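Long-range contacts in ketosynthase (Streptomyces sp. MSC090213JE08, PDB 6KXD), which probably catalyses the decarboxylative condensation of an acyl-carrier-protein-bound acyl chain with malonyl-ACP, lengthening a growing polyketide chain by two carbons: residues E48-N53 with K203-F208; I67-L72 with E155-N160; P272-I277 with E312-V317. One frame throughout, in Å; residues are numbered along the deposited sequence.

Contact 1: residues E48-N53 with K203-F208; sequences EGFGQN and KAFALF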
ATOM      1  N   GLU A  48     -11.412  26.980   9.452  1.00 60.73           N
ATOM      2  CA  GLU A  48     -12.624  27.776   9.330  1.00 63.41           C
ATOM      3  C   GLU A  48     -13.760  26.887   8.822  1.00 65.10           C
ATOM      4  O   GLU A  48     -13.719  26.385   7.701  1.00 59.67           O
ATOM      5  CB  GLU A  48     -12.425  28.929   8.335  1.00 74.17           C
ATOM      6  CG  GLU A  48     -13.703  29.670   7.932  1.00 79.63           C
ATOM      7  CD  GLU A  48     -13.624  30.536   6.674  1.00 87.95           C
ATOM      8  OE1 GLU A  48     -14.694  30.908   6.136  1.00 91.94           O
ATOM      9  OE2 GLU A  48     -12.502  30.842   6.221  1.00 90.19           O
ATOM     10  N   GLY A  49     -14.812  26.754   9.629  1.00 56.49           N
ATOM     11  CA  GLY A  49     -16.064  26.238   9.118  1.00 53.27           C
ATOM     12  C   GLY A  49     -16.323  24.831   9.616  1.00 52.85           C
ATOM     13  O   GLY A  49     -17.414  24.335   9.465  1.00 53.21           O
ATOM     14  N   PHE A  50     -15.293  24.197  10.184  1.00 54.78           N
ATOM     15  CA  PHE A  50     -15.380  22.827  10.685  1.00 61.40           C
ATOM     16  C   PHE A  50     -15.995  22.812  12.086  1.00 64.71           C
ATOM     17  O   PHE A  50     -16.308  21.726  12.603  1.00 58.13           O
ATOM     18  CB  PHE A  50     -13.989  22.177  10.744  1.00 59.60           C
ATOM     19  CG  PHE A  50     -13.473  21.705   9.415  1.00 52.19           C
ATOM     20  CD1 PHE A  50     -13.832  20.458   8.940  1.00 53.16           C
ATOM     21  CD2 PHE A  50     -12.628  22.488   8.639  1.00 51.54           C
ATOM     22  CE1 PHE A  50     -13.369  20.015   7.713  1.00 54.57           C
ATOM     23  CE2 PHE A  50     -12.161  22.034   7.415  1.00 52.13           C
ATOM     24  CZ  PHE A  50     -12.562  20.810   6.938  1.00 51.68           C
ATOM     25  N   GLY A  51     -16.093  24.002  12.704  1.00 66.10           N
ATOM     26  CA  GLY A  51     -16.593  24.184  14.062  1.00 60.09           C
ATOM     27  C   GLY A  51     -15.629  23.617  15.079  1.00 57.72           C
ATOM     28  O   GLY A  51     -15.968  23.424  16.215  1.00 61.07           O
ATOM     29  N   GLN A  52     -14.397  23.336  14.648  1.00 59.60           N
ATOM     30  CA  GLN A  52     -13.491  22.470  15.385  1.00 54.86           C
ATOM     31  C   GLN A  52     -12.094  22.595  14.772  1.00 50.86           C
ATOM     32  O   GLN A  52     -12.010  22.866  13.588  1.00 48.75           O
ATOM     33  CB  GLN A  52     -13.977  21.037  15.233  1.00 64.34           C
ATOM     34  CG  GLN A  52     -13.723  20.173  16.438  1.00 64.14           C
ATOM     35  CD  GLN A  52     -14.249  18.797  16.113  1.00 64.44           C
ATOM     36  OE1 GLN A  52     -15.370  18.641  15.608  1.00 62.12           O
ATOM     37  NE2 GLN A  52     -13.424  17.798  16.373  1.00 58.85           N
ATOM     38  N   ASN A  53     -11.038  22.546  15.586  1.00 46.27           N
ATOM     39  CA  ASN A  53      -9.703  22.870  15.008  1.00 55.41           C
ATOM     40  C   ASN A  53      -8.541  22.225  15.784  1.00 52.97           C
ATOM     41  O   ASN A  53      -7.411  22.726  15.736  1.00 59.20           O
ATOM     42  CB  ASN A  53      -9.498  24.383  14.887  1.00 62.28           C
ATOM     43  CG  ASN A  53      -8.966  24.976  16.170  1.00 65.65           C
ATOM     44  OD1 ASN A  53      -9.311  24.507  17.248  1.00 65.79           O
ATOM     45  ND2 ASN A  53      -8.045  25.920  16.060  1.00 70.20           N
ATOM     46  N   LYS A 203      -8.516  16.667   3.877  1.00 44.40           N
ATOM     47  CA  LYS A 203      -9.288  15.501   3.433  1.00 47.11           C
ATOM     48  C   LYS A 203      -9.685  14.647   4.648  1.00 39.78           C
ATOM     49  O   LYS A 203     -10.871  14.308   4.823  1.00 44.88           O
ATOM     50  CB  LYS A 203      -8.523  14.693   2.377  1.00 50.20           C
ATOM     51  CG  LYS A 203      -9.174  13.359   1.987  1.00 50.89           C
ATOM     52  CD  LYS A 203      -8.141  12.323   1.549  1.00 59.81           C
ATOM     53  CE  LYS A 203      -8.698  10.932   1.318  1.00 66.61           C
ATOM     54  NZ  LYS A 203      -7.620  10.001   0.901  1.00 74.89           N
ATOM     55  N   ALA A 204      -8.703  14.256   5.480  1.00 41.26           N
ATOM     56  CA  ALA A 204      -8.923  13.324   6.602  1.00 39.37           C
ATOM     57  C   ALA A 204      -9.804  13.976   7.675  1.00 45.95           C
ATOM     58  O   ALA A 204     -10.656  13.340   8.267  1.00 45.41           O
ATOM     59  CB  ALA A 204      -7.627  12.863   7.208  1.00 45.13           C
ATOM     60  N   PHE A 205      -9.522  15.245   7.967  1.00 44.30           N
ATOM     61  CA  PHE A 205     -10.277  16.007   8.963  1.00 43.31           C
ATOM     62  C   PHE A 205     -11.751  16.041   8.571  1.00 38.59           C
ATOM     63  O   PHE A 205     -12.629  15.686   9.373  1.00 46.68           O
ATOM     64  CB  PHE A 205      -9.682  17.413   9.040  1.00 46.33           C
ATOM     65  CG  PHE A 205     -10.063  18.130  10.302  1.00 47.07           C
ATOM     66  CD1 PHE A 205      -9.786  17.578  11.538  1.00 48.86           C
ATOM     67  CD2 PHE A 205     -10.725  19.335  10.248  1.00 55.03           C
ATOM     68  CE1 PHE A 205     -10.125  18.243  12.705  1.00 53.66           C
ATOM     69  CE2 PHE A 205     -11.073  19.985  11.418  1.00 49.76           C
ATOM     70  CZ  PHE A 205     -10.755  19.450  12.633  1.00 49.29           C
ATOM     71  N   ALA A 206     -12.002  16.454   7.333  1.00 44.07           N
ATOM     72  CA  ALA A 206     -13.347  16.573   6.782  1.00 47.70           C
ATOM     73  C   ALA A 206     -14.033  15.212   6.679  1.00 49.89           C
ATOM     74  O   ALA A 206     -15.229  15.091   6.978  1.00 46.12           O
ATOM     75  CB  ALA A 206     -13.303  17.240   5.452  1.00 45.82           C
ATOM     76  N   LEU A 207     -13.277  14.177   6.304  1.00 47.14           N
ATOM     77  CA  LEU A 207     -13.833  12.824   6.268  1.00 47.82           C
ATOM     78  C   LEU A 207     -14.351  12.427   7.644  1.00 44.14           C
ATOM     79  O   LEU A 207     -15.543  12.148   7.790  1.00 49.27           O
ATOM     80  CB  LEU A 207     -12.749  11.877   5.734  1.00 49.71           C
ATOM     81  CG  LEU A 207     -12.870  10.381   6.010  1.00 54.21           C
ATOM     82  CD1 LEU A 207     -14.283   9.918   6.211  1.00 59.69           C
ATOM     83  CD2 LEU A 207     -12.200   9.620   4.860  1.00 55.54           C
ATOM     84  N   PHE A 208     -13.499  12.486   8.669  1.00 43.08           N
ATOM     85  CA  PHE A 208     -13.878  12.015   9.993  1.00 46.39           C
ATOM     86  C   PHE A 208     -14.929  12.940  10.610  1.00 48.34           C
ATOM     87  O   PHE A 208     -15.876  12.478  11.232  1.00 49.54           O
ATOM     88  CB  PHE A 208     -12.647  11.779  10.849  1.00 49.65           C
ATOM     89  CG  PHE A 208     -11.979  10.499  10.424  1.00 56.07           C
ATOM     90  CD1 PHE A 208     -12.473   9.276  10.855  1.00 61.16           C
ATOM     91  CD2 PHE A 208     -10.934  10.511   9.511  1.00 57.43           C
ATOM     92  CE1 PHE A 208     -11.882   8.094  10.445  1.00 67.69           C
ATOM     93  CE2 PHE A 208     -10.341   9.326   9.102  1.00 63.61           C
ATOM     94  CZ  PHE A 208     -10.825   8.122   9.560  1.00 68.51           C
TER
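F50 and F205 meet where the irregular loop joining strands 40-41 and 54-55 passes helix 202-210, in the N-terminal half of a thiolase-type ketosynthase fold. The aromatic pair accounts for most of the contact: F205 and F50 bury the most surface. The ring centroids lie 4.9 Å apart and the planes are turned by 59°, an intermediate tilt that is neither a stack nor an edge-to-face pair. F205 CD2 sits over the middle of one face of the F50 ring, 3.6 Å from F50 CD1, while F205 CE2 reaches back to F50 CG at 3.6 Å. Swinging CG opposite the backbone N (chi1 -162°) sends the F205 ring off the helix to meet the loop.

Ring-to-methyl packing adds a second apolar contact. The F50 ring presents its edge to A206, the helix residue after F205, with F50 CE1 lying 3.6 Å from A206 CB and close to A206 CA as well. P141 of the partner chain packs on both F50 and A206, so this corner belongs partly to the dimer interface, and R140 of the partner chain donates a hydrogen bond to G49 O. Within the same chain, I42 and L214 also pack on the F205 ring.

No hydrogen bond crosses between 48-53 and 203-208. Polar ties come from one residue beyond the helical segment: K209 NZ bonds to both F50 O and Q52 OE1, holding the loop against the helix that carries F205. Q52 O is buried with no polar partner in the model, which probably carries some cost; it lies at the edge of the F205 ring, near its plane, with Q52 O 3.7 Å from F205 CE2.

Contact 2: residues I67-L72 with E155-N160; sequences IHHVPL and ELRMPN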
ATOM      1  N   ILE A  67      17.112  15.232   6.720  1.00 41.24           N
ATOM      2  CA  ILE A  67      17.065  15.119   5.282  1.00 43.46           C
ATOM      3  C   ILE A  67      18.212  15.934   4.695  1.00 49.58           C
ATOM      4  O   ILE A  67      18.324  17.137   4.948  1.00 44.82           O
ATOM      5  CB  ILE A  67      15.714  15.567   4.723  1.00 42.33           C
ATOM      6  CG1 ILE A  67      14.593  14.753   5.371  1.00 46.57           C
ATOM      7  CG2 ILE A  67      15.683  15.424   3.216  1.00 42.02           C
ATOM      8  CD1 ILE A  67      13.227  15.224   5.003  1.00 44.06           C
ATOM      9  N   HIS A  68      19.039  15.232   3.918  1.00 41.04           N
ATOM     10  CA  HIS A  68      20.309  15.791   3.440  1.00 44.66           C
ATOM     11  C   HIS A  68      20.366  15.856   1.921  1.00 45.24           C
ATOM     12  O   HIS A  68      21.013  16.793   1.356  1.00 44.41           O
ATOM     13  CB  HIS A  68      21.464  14.954   3.993  1.00 49.76           C
ATOM     14  CG  HIS A  68      21.638  15.086   5.459  1.00 54.26           C
ATOM     15  ND1 HIS A  68      22.321  16.152   6.023  1.00 60.34           N
ATOM     16  CD2 HIS A  68      21.260  14.283   6.472  1.00 54.63           C
ATOM     17  CE1 HIS A  68      22.310  16.020   7.328  1.00 63.39           C
ATOM     18  NE2 HIS A  68      21.665  14.887   7.625  1.00 61.31           N
ATOM     19  N   HIS A  69      19.776  14.847   1.251  1.00 40.80           N
ATOM     20  CA  HIS A  69      20.038  14.574  -0.135  1.00 41.56           C
ATOM     21  C   HIS A  69      18.850  14.912  -1.008  1.00 42.25           C
ATOM     22  O   HIS A  69      19.028  15.362  -2.061  1.00 42.17           O
ATOM     23  CB  HIS A  69      20.413  13.110  -0.365  1.00 45.58           C
ATOM     24  CG  HIS A  69      21.684  12.769   0.296  1.00 47.93           C
ATOM     25  ND1 HIS A  69      21.846  11.650   1.090  1.00 48.80           N
ATOM     26  CD2 HIS A  69      22.860  13.428   0.288  1.00 51.77           C
ATOM     27  CE1 HIS A  69      23.087  11.622   1.521  1.00 50.75           C
ATOM     28  NE2 HIS A  69      23.718  12.715   1.068  1.00 47.00           N
ATOM     29  N   VAL A  70      17.641  14.571  -0.551  1.00 41.65           N
ATOM     30  CA  VAL A  70      16.483  14.734  -1.344  1.00 44.12           C
ATOM     31  C   VAL A  70      16.018  16.175  -1.169  1.00 39.36           C
ATOM     32  O   VAL A  70      15.758  16.592  -0.051  1.00 41.17           O
ATOM     33  CB  VAL A  70      15.393  13.739  -0.900  1.00 38.24           C
ATOM     34  CG1 VAL A  70      14.126  13.978  -1.693  1.00 43.33           C
ATOM     35  CG2 VAL A  70      15.864  12.303  -1.058  1.00 41.64           C
ATOM     36  N   PRO A  71      15.818  16.968  -2.237  1.00 43.26           N
ATOM     37  CA  PRO A  71      15.205  18.280  -2.087  1.00 41.56           C
ATOM     38  C   PRO A  71      13.838  18.151  -1.418  1.00 48.51           C
ATOM     39  O   PRO A  71      13.082  17.264  -1.783  1.00 41.53           O
ATOM     40  CB  PRO A  71      15.016  18.784  -3.511  1.00 42.11           C
ATOM     41  CG  PRO A  71      16.031  18.007  -4.315  1.00 44.63           C
ATOM     42  CD  PRO A  71      16.164  16.677  -3.623  1.00 42.60           C
ATOM     43  N   LEU A  72      13.555  19.049  -0.484  1.00 39.22           N
ATOM     44  CA  LEU A  72      12.286  19.031   0.262  1.00 42.52           C
ATOM     45  C   LEU A  72      11.080  19.156  -0.661  1.00 47.30           C
ATOM     46  O   LEU A  72      10.012  18.541  -0.366  1.00 45.16           O
ATOM     47  CB  LEU A  72      12.293  20.133   1.325  1.00 44.26           C
ATOM     48  CG  LEU A  72      13.335  19.964   2.428  1.00 43.97           C
ATOM     49  CD1 LEU A  72      13.260  21.132   3.414  1.00 50.25           C
ATOM     50  CD2 LEU A  72      13.164  18.634   3.134  1.00 47.48           C
ATOM     51  N   GLU A 155      17.157   9.121  -0.338  1.00 39.24           N
ATOM     52  CA  GLU A 155      17.866   9.801   0.764  1.00 44.78           C
ATOM     53  C   GLU A 155      18.990   8.922   1.352  1.00 45.62           C
ATOM     54  O   GLU A 155      20.082   9.419   1.681  1.00 44.65           O
ATOM     55  CB  GLU A 155      16.855  10.164   1.836  1.00 41.09           C
ATOM     56  CG  GLU A 155      17.479  10.784   3.057  1.00 41.29           C
ATOM     57  CD  GLU A 155      18.158  12.133   2.844  1.00 42.13           C
ATOM     58  OE1 GLU A 155      17.940  12.761   1.789  1.00 40.77           O
ATOM     59  OE2 GLU A 155      18.917  12.547   3.766  1.00 48.71           O
ATOM     60  N   LEU A 156      18.751   7.612   1.484  1.00 40.32           N
ATOM     61  CA  LEU A 156      19.726   6.754   2.105  1.00 40.07           C
ATOM     62  C   LEU A 156      20.697   6.151   1.075  1.00 41.93           C
ATOM     63  O   LEU A 156      21.588   5.368   1.477  1.00 48.08           O
ATOM     64  CB  LEU A 156      19.016   5.689   2.931  1.00 39.82           C
ATOM     65  CG  LEU A 156      18.165   6.276   4.055  1.00 41.42           C
ATOM     66  CD1 LEU A 156      17.465   5.175   4.814  1.00 46.35           C
ATOM     67  CD2 LEU A 156      19.013   7.131   4.969  1.00 44.92           C
ATOM     68  N   ARG A 157      20.526   6.512  -0.202  1.00 40.70           N
ATOM     69  CA  ARG A 157      21.392   6.106  -1.299  1.00 44.52           C
ATOM     70  C   ARG A 157      21.386   4.588  -1.458  1.00 49.87           C
ATOM     71  O   ARG A 157      22.429   3.957  -1.561  1.00 47.98           O
ATOM     72  CB  ARG A 157      22.801   6.655  -1.039  1.00 46.26           C
ATOM     73  CG  ARG A 157      22.838   8.175  -0.975  1.00 52.04           C
ATOM     74  CD  ARG A 157      22.529   8.801  -2.310  1.00 57.17           C
ATOM     75  NE  ARG A 157      23.492   8.386  -3.319  1.00 62.37           N
ATOM     76  CZ  ARG A 157      23.326   8.524  -4.630  1.00 62.85           C
ATOM     77  NH1 ARG A 157      22.239   9.117  -5.106  1.00 56.23           N
ATOM     78  NH2 ARG A 157      24.242   8.040  -5.455  1.00 61.54           N
ATOM     79  N   MET A 158      20.181   4.022  -1.484  1.00 40.97           N
ATOM     80  CA  MET A 158      19.976   2.614  -1.579  1.00 43.06           C
ATOM     81  C   MET A 158      19.258   2.303  -2.883  1.00 47.12           C
ATOM     82  O   MET A 158      18.032   2.408  -2.971  1.00 45.41           O
ATOM     83  CB  MET A 158      19.123   2.126  -0.423  1.00 42.86           C
ATOM     84  CG  MET A 158      19.750   2.344   0.916  1.00 45.38           C
ATOM     85  SD  MET A 158      18.635   2.021   2.291  1.00 51.01           S
ATOM     86  CE  MET A 158      18.506   0.236   2.161  1.00 58.16           C
ATOM     87  N   PRO A 159      19.976   1.923  -3.956  1.00 43.96           N
ATOM     88  CA  PRO A 159      19.323   1.649  -5.234  1.00 44.24           C
ATOM     89  C   PRO A 159      18.717   0.245  -5.283  1.00 43.11           C
ATOM     90  O   PRO A 159      17.756   0.030  -6.035  1.00 44.16           O
ATOM     91  CB  PRO A 159      20.440   1.805  -6.270  1.00 50.68           C
ATOM     92  CG  PRO A 159      21.707   1.493  -5.489  1.00 48.96           C
ATOM     93  CD  PRO A 159      21.452   1.949  -4.067  1.00 48.06           C
ATOM     94  N   ASN A 160      19.276  -0.666  -4.481  1.00 40.71           N
ATOM     95  CA  ASN A 160      18.965  -2.080  -4.534  1.00 42.17           C
ATOM     96  C   ASN A 160      17.838  -2.385  -3.546  1.00 41.24           C
ATOM     97  O   ASN A 160      17.999  -3.142  -2.619  1.00 48.60           O
ATOM     98  CB  ASN A 160      20.188  -2.974  -4.289  1.00 50.79           C
ATOM     99  CG  ASN A 160      19.917  -4.400  -4.735  1.00 61.00           C
ATOM    100  OD1 ASN A 160      18.942  -4.647  -5.461  1.00 60.19           O
ATOM    101  ND2 ASN A 160      20.741  -5.346  -4.293  1.00 63.96           N
TER
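The carboxylate of E155, on the last turn of helix 147-156, is wrapped by three successive backbone N-H groups of the loop 67-72. This is the tight part of the contact. H68 N donates to E155 OE2 at 2.7 Å, reaching it on the syn side but 27° out of the carboxylate plane. H69 N takes the syn lone pair of E155 OE1 at 2.8 Å. The same oxygen is met nearly head-on along its C-O bond by a second donor, V70 N lying 3.0 Å from E155 OE1. A bend at chi2 (65°) turns the carboxylate toward these three N-H groups, and V70 CG2 packs against the aliphatic part of the side chain, 3.7 Å from E155 CB. The H69 side chain adds a bond to the backbone: H69 ND1 donates to the carbonyl oxygen E155 O at 2.9 Å, nearly straight (168°), with that oxygen in the plane of the H69 ring.

The outer side is looser. R157, where a Schellman motif with positive phi closes the helix, brings CG only to 4.2 Å from H69 ND1; its guanidinium turns instead to a salt bridge with D262 of the partner chain. The H68 and H69 rings lie on the exposed side.

A glutamine in place of E155 would probably leave R87, which forms a salt bridge with OE2, without its charge mate and press an amide N-H against one of the loop's donors.

With R87 and three N-H groups converging on it, the buried carboxylate is likely to stay ionised, tying the irregular loop to both helix 147-156 and helix 77-93.

Contact 3: residues P272-I277 with E312-V317; sequences PNRDGI and ESAAIV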
ATOM      1  N   PRO A 272     -15.741  -1.906  11.363  1.00 44.05           N
ATOM      2  CA  PRO A 272     -14.882  -2.998  11.791  1.00 43.92           C
ATOM      3  C   PRO A 272     -15.760  -4.242  11.920  1.00 40.79           C
ATOM      4  O   PRO A 272     -16.990  -4.119  11.975  1.00 43.35           O
ATOM      5  CB  PRO A 272     -14.363  -2.544  13.159  1.00 49.02           C
ATOM      6  CG  PRO A 272     -15.499  -1.717  13.681  1.00 49.78           C
ATOM      7  CD  PRO A 272     -16.092  -1.008  12.478  1.00 49.30           C
ATOM      8  N   ASN A 273     -15.110  -5.382  11.962  1.00 41.16           N
ATOM      9  CA  ASN A 273     -15.789  -6.650  11.980  1.00 42.62           C
ATOM     10  C   ASN A 273     -15.166  -7.500  13.068  1.00 38.84           C
ATOM     11  O   ASN A 273     -13.973  -7.742  13.094  1.00 40.17           O
ATOM     12  CB  ASN A 273     -15.670  -7.342  10.632  1.00 44.14           C
ATOM     13  CG  ASN A 273     -16.518  -8.593  10.556  1.00 40.95           C
ATOM     14  OD1 ASN A 273     -16.070  -9.669  10.961  1.00 43.87           O
ATOM     15  ND2 ASN A 273     -17.711  -8.440  10.026  1.00 44.28           N
ATOM     16  N   ARG A 274     -15.999  -7.971  14.000  1.00 41.13           N
ATOM     17  CA  ARG A 274     -15.494  -8.699  15.119  1.00 38.67           C
ATOM     18  C   ARG A 274     -14.743  -9.979  14.679  1.00 38.96           C
ATOM     19  O   ARG A 274     -13.663 -10.309  15.162  1.00 39.91           O
ATOM     20  CB  ARG A 274     -16.716  -9.005  15.999  1.00 46.75           C
ATOM     21  CG  ARG A 274     -16.469  -9.954  17.155  1.00 57.76           C
ATOM     22  CD  ARG A 274     -17.834 -10.164  17.783  1.00 59.99           C
ATOM     23  NE  ARG A 274     -17.806 -11.242  18.738  1.00 69.16           N
ATOM     24  CZ  ARG A 274     -18.804 -11.525  19.568  1.00 74.44           C
ATOM     25  NH1 ARG A 274     -19.941 -10.849  19.495  1.00 71.54           N
ATOM     26  NH2 ARG A 274     -18.646 -12.469  20.474  1.00 67.99           N
ATOM     27  N   ASP A 275     -15.404 -10.777  13.823  1.00 41.78           N
ATOM     28  CA  ASP A 275     -14.861 -12.078  13.342  1.00 48.75           C
ATOM     29  C   ASP A 275     -13.543 -11.837  12.593  1.00 44.75           C
ATOM     30  O   ASP A 275     -12.554 -12.579  12.768  1.00 43.21           O
ATOM     31  CB  ASP A 275     -15.892 -12.806  12.462  1.00 49.99           C
ATOM     32  CG  ASP A 275     -17.078 -13.374  13.241  1.00 68.13           C
ATOM     33  OD1 ASP A 275     -17.129 -13.188  14.498  1.00 68.69           O
ATOM     34  OD2 ASP A 275     -17.936 -14.022  12.599  1.00 74.36           O
ATOM     35  N   GLY A 276     -13.543 -10.776  11.776  1.00 44.24           N
ATOM     36  CA  GLY A 276     -12.378 -10.400  10.996  1.00 42.66           C
ATOM     37  C   GLY A 276     -11.192 -10.042  11.878  1.00 37.23           C
ATOM     38  O   GLY A 276     -10.068 -10.539  11.714  1.00 39.08           O
ATOM     39  N   ILE A 277     -11.423  -9.195  12.880  1.00 40.24           N
ATOM     40  CA  ILE A 277     -10.340  -8.867  13.826  1.00 42.12           C
ATOM     41  C   ILE A 277      -9.876 -10.143  14.548  1.00 41.23           C
ATOM     42  O   ILE A 277      -8.691 -10.385  14.710  1.00 39.49           O
ATOM     43  CB  ILE A 277     -10.767  -7.778  14.816  1.00 42.33           C
ATOM     44  CG1 ILE A 277     -11.209  -6.503  14.093  1.00 47.39           C
ATOM     45  CG2 ILE A 277      -9.644  -7.504  15.816  1.00 46.89           C
ATOM     46  CD1 ILE A 277     -11.740  -5.450  14.999  1.00 46.45           C
ATOM     47  N   GLU A 312     -13.654  -4.214  18.604  1.00 42.59           N
ATOM     48  CA  GLU A 312     -12.357  -4.733  18.834  1.00 44.67           C
ATOM     49  C   GLU A 312     -12.276  -5.480  20.182  1.00 45.44           C
ATOM     50  O   GLU A 312     -11.651  -6.502  20.305  1.00 42.87           O
ATOM     51  CB  GLU A 312     -11.371  -3.585  18.822  1.00 43.31           C
ATOM     52  CG  GLU A 312      -9.984  -4.100  18.908  1.00 43.28           C
ATOM     53  CD  GLU A 312      -8.884  -3.081  18.709  1.00 47.66           C
ATOM     54  OE1 GLU A 312      -7.747  -3.531  18.522  1.00 46.41           O
ATOM     55  OE2 GLU A 312      -9.169  -1.873  18.758  1.00 45.89           O
ATOM     56  N   SER A 313     -12.914  -4.906  21.208  1.00 49.35           N
ATOM     57  CA  SER A 313     -12.988  -5.527  22.496  1.00 49.06           C
ATOM     58  C   SER A 313     -13.618  -6.926  22.369  1.00 43.44           C
ATOM     59  O   SER A 313     -13.123  -7.883  22.924  1.00 47.73           O
ATOM     60  CB  SER A 313     -13.796  -4.669  23.435  1.00 52.24           C
ATOM     61  OG  SER A 313     -13.883  -5.323  24.666  1.00 52.91           O
ATOM     62  N   ALA A 314     -14.728  -6.984  21.639  1.00 45.85           N
ATOM     63  CA  ALA A 314     -15.465  -8.225  21.458  1.00 47.89           C
ATOM     64  C   ALA A 314     -14.551  -9.261  20.799  1.00 50.46           C
ATOM     65  O   ALA A 314     -14.596 -10.412  21.143  1.00 44.94           O
ATOM     66  CB  ALA A 314     -16.713  -7.979  20.647  1.00 49.09           C
ATOM     67  N   ALA A 315     -13.710  -8.826  19.837  1.00 45.25           N
ATOM     68  CA  ALA A 315     -12.875  -9.746  19.111  1.00 46.26           C
ATOM     69  C   ALA A 315     -11.788 -10.286  20.026  1.00 45.13           C
ATOM     70  O   ALA A 315     -11.397 -11.471  19.951  1.00 47.39           O
ATOM     71  CB  ALA A 315     -12.287  -9.047  17.899  1.00 46.44           C
ATOM     72  N   ILE A 316     -11.236  -9.372  20.831  1.00 46.41           N
ATOM     73  CA  ILE A 316     -10.200  -9.701  21.779  1.00 46.18           C
ATOM     74  C   ILE A 316     -10.754 -10.754  22.767  1.00 47.33           C
ATOM     75  O   ILE A 316     -10.116 -11.770  23.020  1.00 47.23           O
ATOM     76  CB  ILE A 316      -9.658  -8.434  22.480  1.00 49.13           C
ATOM     77  CG1 ILE A 316      -8.792  -7.618  21.512  1.00 49.29           C
ATOM     78  CG2 ILE A 316      -8.864  -8.805  23.730  1.00 48.01           C
ATOM     79  CD1 ILE A 316      -8.505  -6.199  21.961  1.00 48.44           C
ATOM     80  N   VAL A 317     -11.953 -10.501  23.275  1.00 52.77           N
ATOM     81  CA  VAL A 317     -12.582 -11.397  24.246  1.00 55.45           C
ATOM     82  C   VAL A 317     -12.916 -12.734  23.562  1.00 59.45           C
ATOM     83  O   VAL A 317     -12.764 -13.795  24.171  1.00 61.97           O
ATOM     84  CB  VAL A 317     -13.810 -10.731  24.896  1.00 60.39           C
ATOM     85  CG1 VAL A 317     -14.608 -11.726  25.735  1.00 65.20           C
ATOM     86  CG2 VAL A 317     -13.429  -9.519  25.728  1.00 63.18           C
TER
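R274 lays its side chain along A314, with CD 3.8 Å from A314 CB and that methyl over one face of the guanidinium. This is helix-helix packing in the C-terminal part of the thiolase-type ketosynthase fold, the N-terminal turn of helix 274-288 set against helix 306-320. The R274 chain is extended from CG to NE, and its charged end continues to a salt bridge with D318, one turn beyond A314. Deeper in, the first turn comes close to the facing helix, consistent with the small A315 there: the CA atoms of R274 and A315 are 4.9 Å apart, and A315 CB lies 3.3 Å from R274 O. I277 fills the buried flank, its CB 3.7 Å from A315 CB. With CG1 turned opposite its carbonyl carbon (chi1 -58°), I277 sends CD1 to within 3.9 Å of E312 CA.

N273 is the N-cap of helix 274-288; its OD1 accepts from G276 N at 2.9 Å, in the carbonyl plane and on a lone pair. The two helices therefore meet through methyl and methylene groups; the R274-D318 salt bridge is the charged tie between them described here, while the E312 carboxylate ties helix 306-320 to H301 N and G302 N after strand 297-299 and to N391 on strand 387-394.

Overall arrangement
Along the chain, contact 2 is nested inside the loop closed by contact 1, and contact 3 follows in series. Contacts 1 and 2 belong to the N-terminal ketosynthase region: helix 202-210 follows strand 191-198 and helix 147-156 precedes strand 161-166, both strands pairing with 105-110. Contact 3 lies in the C-terminal region, its helices bracketing strand 297-299 of the same mixed sheet. The centres of contacts 1 and 2 are about 34 Å apart and those of contacts 1 and 3 about 29 Å. Contacts 2 and 3, with centres about 41 Å apart, lie on opposite sides of the chain's centre. Contacts 1 and 2 reach the partner chain, whereas contact 3 packs within its own subunit.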